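Local coordinates for protein salmonella typhimurium DB7155 bacteriophage DET7 tailspike (Bacteriophage, PDB 2V5I) that probably binds and hydrolyses the O-antigen polysaccharide of its Salmonella host, acting as the receptor-binding tailspike of the phage, at residues T269-N274 against P302-D307; G293-M298 against Y313-L318. One frame throughout, in Å; residues are numbered along the deposited sequence. Where two conformers were deposited one is given.

Interaction 1 of 2, residues T269-N274 against P302-D307; sequences TARNYN and PDRPGD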
loop_
_atom_site.group_PDB
_atom_site.type_symbol
_atom_site.label_atom_id
_atom_site.label_comp_id
_atom_site.label_asym_id
_atom_site.label_seq_id
_atom_site.Cartn_x
_atom_site.Cartn_y
_atom_site.Cartn_z
ATOM N N THR A 269 4.085 29.242 -19.737
ATOM C CA THR A 269 3.753 28.336 -18.657
ATOM C C THR A 269 4.915 27.405 -18.307
ATOM O O THR A 269 5.648 26.967 -19.175
ATOM C CB THR A 269 2.518 27.465 -19.038
ATOM O OG1 THR A 269 2.053 26.774 -17.879
ATOM C CG2 THR A 269 2.800 26.434 -20.120
ATOM N N ALA A 270 5.012 27.083 -17.007
ATOM C CA ALA A 270 5.967 26.106 -16.464
ATOM C C ALA A 270 5.236 24.902 -15.847
ATOM O O ALA A 270 5.854 24.035 -15.221
ATOM C CB ALA A 270 6.824 26.752 -15.398
ATOM N N ARG A 271 3.922 24.812 -16.098
ATOM C CA ARG A 271 3.058 23.856 -15.489
ATOM C C ARG A 271 3.275 22.426 -16.064
ATOM O O ARG A 271 3.944 22.263 -17.072
ATOM C CB ARG A 271 1.592 24.258 -15.588
ATOM C CG ARG A 271 1.265 25.601 -14.903
ATOM C CD ARG A 271 -0.141 25.982 -15.230
ATOM N NE ARG A 271 -0.588 27.189 -14.555
ATOM C CZ ARG A 271 -0.312 28.425 -14.962
ATOM N NH1 ARG A 271 0.393 28.638 -16.080
ATOM N NH2 ARG A 271 -0.775 29.471 -14.256
ATOM N N ASN A 272 2.639 21.427 -15.424
ATOM C CA ASN A 272 2.893 20.032 -15.766
ATOM C C ASN A 272 1.562 19.272 -15.692
ATOM O O ASN A 272 0.717 19.574 -14.856
ATOM C CB ASN A 272 3.864 19.412 -14.787
ATOM C CG ASN A 272 5.154 20.167 -14.742
ATOM O OD1 ASN A 272 6.041 19.918 -15.538
ATOM N ND2 ASN A 272 5.226 21.149 -13.832
ATOM N N TYR A 273 1.482 18.188 -16.462
ATOM C CA TYR A 273 0.270 17.376 -16.538
ATOM C C TYR A 273 0.657 15.883 -16.641
ATOM O O TYR A 273 1.666 15.585 -17.248
ATOM C CB TYR A 273 -0.500 17.723 -17.796
ATOM C CG TYR A 273 -1.154 19.108 -17.818
ATOM C CD1 TYR A 273 -0.431 20.204 -18.218
ATOM C CD2 TYR A 273 -2.464 19.250 -17.457
ATOM C CE1 TYR A 273 -1.038 21.505 -18.241
ATOM C CE2 TYR A 273 -3.069 20.488 -17.456
ATOM C CZ TYR A 273 -2.338 21.600 -17.891
ATOM O OH TYR A 273 -2.957 22.825 -17.868
ATOM N N ASN A 274 -0.164 15.012 -16.038
ATOM C CA ASN A 274 -0.101 13.574 -16.353
ATOM C C ASN A 274 1.248 12.973 -16.022
ATOM O O ASN A 274 1.768 12.135 -16.785
ATOM C CB ASN A 274 -0.401 13.373 -17.849
ATOM C CG ASN A 274 -1.830 13.731 -18.237
ATOM O OD1 ASN A 274 -2.828 13.252 -17.636
ATOM N ND2 ASN A 274 -1.950 14.535 -19.327
ATOM N N PRO A 302 -3.512 37.338 -14.609
ATOM C CA PRO A 302 -4.932 36.966 -14.706
ATOM C C PRO A 302 -5.249 35.820 -15.652
ATOM O O PRO A 302 -6.404 35.354 -15.679
ATOM C CB PRO A 302 -5.570 38.254 -15.238
ATOM C CG PRO A 302 -4.551 38.839 -16.111
ATOM C CD PRO A 302 -3.207 38.507 -15.464
ATOM N N ASP A 303 -4.249 35.349 -16.397
ATOM C CA ASP A 303 -4.442 34.304 -17.381
ATOM C C ASP A 303 -3.261 33.326 -17.323
ATOM O O ASP A 303 -2.439 33.440 -16.405
ATOM C CB ASP A 303 -4.353 35.066 -18.734
ATOM C CG ASP A 303 -2.955 35.842 -18.964
ATOM O OD1 ASP A 303 -2.258 36.393 -18.046
ATOM O OD2 ASP A 303 -2.549 35.951 -20.141
ATOM N N ARG A 304 -3.162 32.421 -18.292
ATOM C CA ARG A 304 -2.087 31.446 -18.378
ATOM C C ARG A 304 -1.487 31.449 -19.759
ATOM O O ARG A 304 -1.853 30.628 -20.592
ATOM C CB ARG A 304 -2.659 30.044 -18.142
ATOM C CG ARG A 304 -3.322 29.853 -16.781
ATOM C CD ARG A 304 -3.529 28.359 -16.475
ATOM N NE ARG A 304 -4.293 28.099 -15.269
ATOM C CZ ARG A 304 -5.628 27.963 -15.241
ATOM N NH1 ARG A 304 -6.321 28.143 -16.343
ATOM N NH2 ARG A 304 -6.274 27.656 -14.130
ATOM N N PRO A 305 -0.504 32.313 -19.985
ATOM C CA PRO A 305 0.137 32.309 -21.304
ATOM C C PRO A 305 0.756 30.937 -21.601
ATOM O O PRO A 305 1.522 30.441 -20.795
ATOM C CB PRO A 305 1.219 33.382 -21.211
ATOM C CG PRO A 305 0.976 34.125 -19.945
ATOM C CD PRO A 305 -0.010 33.361 -19.073
ATOM N N GLY A 306 0.409 30.380 -22.760
ATOM C CA GLY A 306 0.948 29.090 -23.223
ATOM C C GLY A 306 0.210 27.863 -22.655
ATOM O O GLY A 306 0.605 26.695 -22.906
ATOM N N ASP A 307 -0.848 28.084 -21.891
ATOM C CA ASP A 307 -1.548 26.986 -21.200
ATOM C C ASP A 307 -3.069 27.116 -21.393
ATOM O O ASP A 307 -3.552 27.965 -22.183
ATOM C CB ASP A 307 -1.146 26.947 -19.727
ATOM C CG ASP A 307 -1.039 25.506 -19.166
ATOM O OD1 ASP A 307 -2.012 24.762 -19.355
ATOM O OD2 ASP A 307 -0.040 25.150 -18.485
HETATM O O HOH W 1 1.274 30.562 -18.007
HETATM O O HOH W 2 -0.463 32.083 -15.299
#
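Asp-307 holds both oxygens of its carboxylate against hydroxyl donors of 269-274. Thr-269 OG1 gives its proton to the anti lone pair of Asp-307 OD2, 2.7 Å away, while Tyr-273 OH reaches Asp-307 OD1 over 2.6 Å from the syn side, 21° out of the carboxylate plane. With OG1 set anti to its own backbone N (chi1 -169°), Thr-269 also accepts from Arg-271 N, which makes an ST turn. Arg-271 NH1 gives Thr-269 OG1 a second proton at 3.1 Å, and OG1 lies nearly in the guanidinium plane. Two waters extend the grip: one joins Arg-271 NH1 to Pro-305 O, the other Arg-271 NH2 to Asp-303 O. Farther out, Arg-304 crosses the Arg-271 guanidinium almost at right angles, its CD over the centre of one face and 3.6 Å from Arg-271 CZ. Both arginines form salt bridges with Asp-295, gathering charge around an anion, and Arg-304 NH1 also bonds to Leu-308 O. A type II turn from Arg-304 to Asp-307, with Gly-306 at positive phi, presents the carboxylate. With each carboxylate oxygen taking a hydroxyl proton, Asp-307 fixes the turn to the neighbouring loop, and nearby Arg-271 would be expected to stabilise its negative charge.

Interaction 2 of 2, residues G293-M298 against Y313-L318; sequences GSDPGM and YPFHQL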
loop_
_atom_site.group_PDB
_atom_site.type_symbol
_atom_site.label_atom_id
_atom_site.label_comp_id
_atom_site.label_asym_id
_atom_site.label_seq_id
_atom_site.Cartn_x
_atom_site.Cartn_y
_atom_site.Cartn_z
ATOM N N GLY A 293 0.810 21.174 -7.095
ATOM C CA GLY A 293 -0.096 22.147 -7.650
ATOM C C GLY A 293 0.351 22.696 -8.979
ATOM O O GLY A 293 1.498 22.596 -9.340
ATOM N N SER A 294 -0.561 23.368 -9.687
ATOM C CA SER A 294 -0.270 23.941 -10.979
ATOM C C SER A 294 -0.332 25.478 -10.984
ATOM O O SER A 294 0.353 26.124 -11.770
ATOM C CB SER A 294 -1.331 23.457 -11.954
ATOM O OG SER A 294 -1.229 22.054 -12.193
ATOM N N ASP A 295 -1.218 26.045 -10.170
ATOM C CA ASP A 295 -1.419 27.468 -10.139
ATOM C C ASP A 295 -0.853 28.101 -8.867
ATOM O O ASP A 295 -1.097 27.591 -7.773
ATOM C CB ASP A 295 -2.929 27.812 -10.332
ATOM C CG ASP A 295 -3.447 27.566 -11.717
ATOM O OD1 ASP A 295 -2.785 27.908 -12.737
ATOM O OD2 ASP A 295 -4.583 26.969 -11.820
ATOM N N PRO A 296 -0.143 29.226 -8.989
ATOM C CA PRO A 296 0.477 29.814 -7.790
ATOM C C PRO A 296 -0.500 30.537 -6.880
ATOM O O PRO A 296 -1.467 31.168 -7.359
ATOM C CB PRO A 296 1.442 30.843 -8.351
ATOM C CG PRO A 296 0.915 31.204 -9.624
ATOM C CD PRO A 296 0.129 30.025 -10.192
ATOM N N GLY A 297 -0.206 30.473 -5.595
ATOM C CA GLY A 297 -1.064 31.071 -4.585
ATOM C C GLY A 297 -1.210 32.572 -4.753
ATOM O O GLY A 297 -2.318 33.089 -4.672
ATOM N N MET A 298 -0.118 33.279 -5.024
ATOM C CA MET A 298 -0.190 34.759 -5.103
ATOM C C MET A 298 -0.858 35.326 -6.359
ATOM O O MET A 298 -1.147 36.529 -6.420
ATOM C CB MET A 298 1.204 35.400 -4.911
ATOM C CG MET A 298 1.192 36.796 -4.135
ATOM S SD MET A 298 0.780 36.651 -2.388
ATOM C CE MET A 298 2.320 36.740 -1.484
ATOM N N TYR A 313 -10.795 26.797 -17.351
ATOM C CA TYR A 313 -10.548 26.270 -15.998
ATOM C C TYR A 313 -10.106 27.427 -15.126
ATOM O O TYR A 313 -8.995 27.955 -15.331
ATOM C CB TYR A 313 -9.423 25.235 -15.985
ATOM C CG TYR A 313 -9.814 23.954 -16.680
ATOM C CD1 TYR A 313 -10.671 23.045 -16.059
ATOM C CD2 TYR A 313 -9.412 23.713 -17.958
ATOM C CE1 TYR A 313 -11.043 21.883 -16.701
ATOM C CE2 TYR A 313 -9.821 22.567 -18.636
ATOM C CZ TYR A 313 -10.632 21.665 -17.991
ATOM O OH TYR A 313 -11.007 20.521 -18.657
ATOM N N PRO A 314 -10.898 27.792 -14.099
ATOM C CA PRO A 314 -10.452 28.771 -13.114
ATOM C C PRO A 314 -9.143 28.386 -12.404
ATOM O O PRO A 314 -8.724 27.210 -12.416
ATOM C CB PRO A 314 -11.583 28.810 -12.087
ATOM C CG PRO A 314 -12.769 28.267 -12.803
ATOM C CD PRO A 314 -12.253 27.307 -13.795
ATOM N N PHE A 315 -8.499 29.360 -11.798
ATOM C CA PHE A 315 -7.284 29.093 -11.067
ATOM C C PHE A 315 -7.561 28.026 -9.982
ATOM O O PHE A 315 -8.615 28.025 -9.333
ATOM C CB PHE A 315 -6.667 30.342 -10.436
ATOM C CG PHE A 315 -6.032 31.287 -11.437
ATOM C CD1 PHE A 315 -5.138 30.826 -12.388
ATOM C CD2 PHE A 315 -6.289 32.643 -11.384
ATOM C CE1 PHE A 315 -4.515 31.682 -13.290
ATOM C CE2 PHE A 315 -5.657 33.540 -12.317
ATOM C CZ PHE A 315 -4.789 33.070 -13.233
ATOM N N HIS A 316 -6.626 27.075 -9.911
ATOM C CA HIS A 316 -6.669 25.947 -8.993
ATOM C C HIS A 316 -7.599 24.813 -9.482
ATOM O O HIS A 316 -7.838 23.869 -8.743
ATOM C CB HIS A 316 -6.945 26.357 -7.543
ATOM C CG HIS A 316 -5.922 27.303 -6.993
ATOM N ND1 HIS A 316 -4.582 27.002 -6.911
ATOM C CD2 HIS A 316 -6.060 28.555 -6.504
ATOM C CE1 HIS A 316 -3.938 28.034 -6.384
ATOM N NE2 HIS A 316 -4.816 28.996 -6.128
ATOM N N GLN A 317 -8.102 24.927 -10.709
ATOM C CA GLN A 317 -9.028 23.919 -11.270
ATOM C C GLN A 317 -8.490 23.207 -12.542
ATOM O O GLN A 317 -9.262 22.598 -13.269
ATOM C CB GLN A 317 -10.430 24.527 -11.499
ATOM C CG GLN A 317 -10.987 25.088 -10.215
ATOM C CD GLN A 317 -12.460 25.370 -10.270
ATOM O OE1 GLN A 317 -13.191 24.775 -11.055
ATOM N NE2 GLN A 317 -12.906 26.296 -9.425
ATOM N N LEU A 318 -7.194 23.287 -12.830
ATOM C CA LEU A 318 -6.661 22.584 -13.998
ATOM C C LEU A 318 -6.784 21.072 -13.865
ATOM O O LEU A 318 -6.634 20.538 -12.759
ATOM C CB LEU A 318 -5.220 22.951 -14.280
ATOM C CG LEU A 318 -4.991 24.374 -14.834
ATOM C CD1 LEU A 318 -3.483 24.677 -14.758
ATOM C CD2 LEU A 318 -5.528 24.579 -16.230
HETATM O O HOH W 3 -4.893 24.237 -11.183
HETATM O O HOH W 4 -4.555 31.808 -5.164
#
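His-316 N and Asp-295 OD2 make the direct hydrogen bond of this contact, 2.8 Å long and almost straight at 168°. The amide meets the oxygen on its anti side, somewhat out of the carboxylate plane. Asp-295 OD2 also accepts from a water, which in turn accepts from Leu-318 N, so the carboxylate spans the end of the turn directly and through solvent. Around this polar centre lie three side chains. Phe-315 brings the edge of its ring to the carboxylate, CD1 lying 3.7 Å from Asp-295 CG, and the two planes stand 77° apart. Leu-318 CD1 packs 3.7 Å from Ser-294 CB and also lies beside Asp-295 OD1. The His-316 ring comes in at a slant, placing CE1 3.2 Å from Asp-295 O. Although the CB of His-316 points away, its CG lies beside the backbone N (chi1 -59°), and the ring swings back to the aspartate backbone. A water joins His-316 NE2 to Gly-297 O at the outer end.

In the next shell, each carboxylate oxygen of Asp-295 also receives an arginine, and Asn-320 ND2 hydrogen-bonds to Ser-294 OG. Asp-340, on strand 335-342, bonds to His-316 ND1 and to the backbone nitrogens of Ser-294 and Asp-295, while His-362 stacks on the histidine ring.

The loop residues 313-318 include a type II turn from Pro-314 to Gln-317, closed by Gln-317 N to Pro-314 O, with His-316 at the positive-phi third position. An aspartate side chain accepts from the amide of that third residue within the long excursion between strands 290-291 and 323-330, a loop projecting from the parallel beta-helix of the P22 tailspike family.

How the interactions relate
Interactions 1 and 2 have centres about 9 Å apart and alternate along the chain, so 302-307 falls between the two segments of interaction 2. Their charges join them: Arg-271 NE lies 2.9 Å from Asp-295 OD1 in a salt bridge. Arg-304 NH1 lies 2.9 Å from Tyr-313 O, a probable hydrogen bond. The carboxylate that receives the turn of 313-318 is thus the same one that draws together the two arginines of 269-274 against 302-307, and Leu-318 packs on both of them and on Tyr-273. Together the contacts tie the long loop between strands 290-291 and 323-330 to itself and to the preceding 269-274 loop; neither involves another subunit.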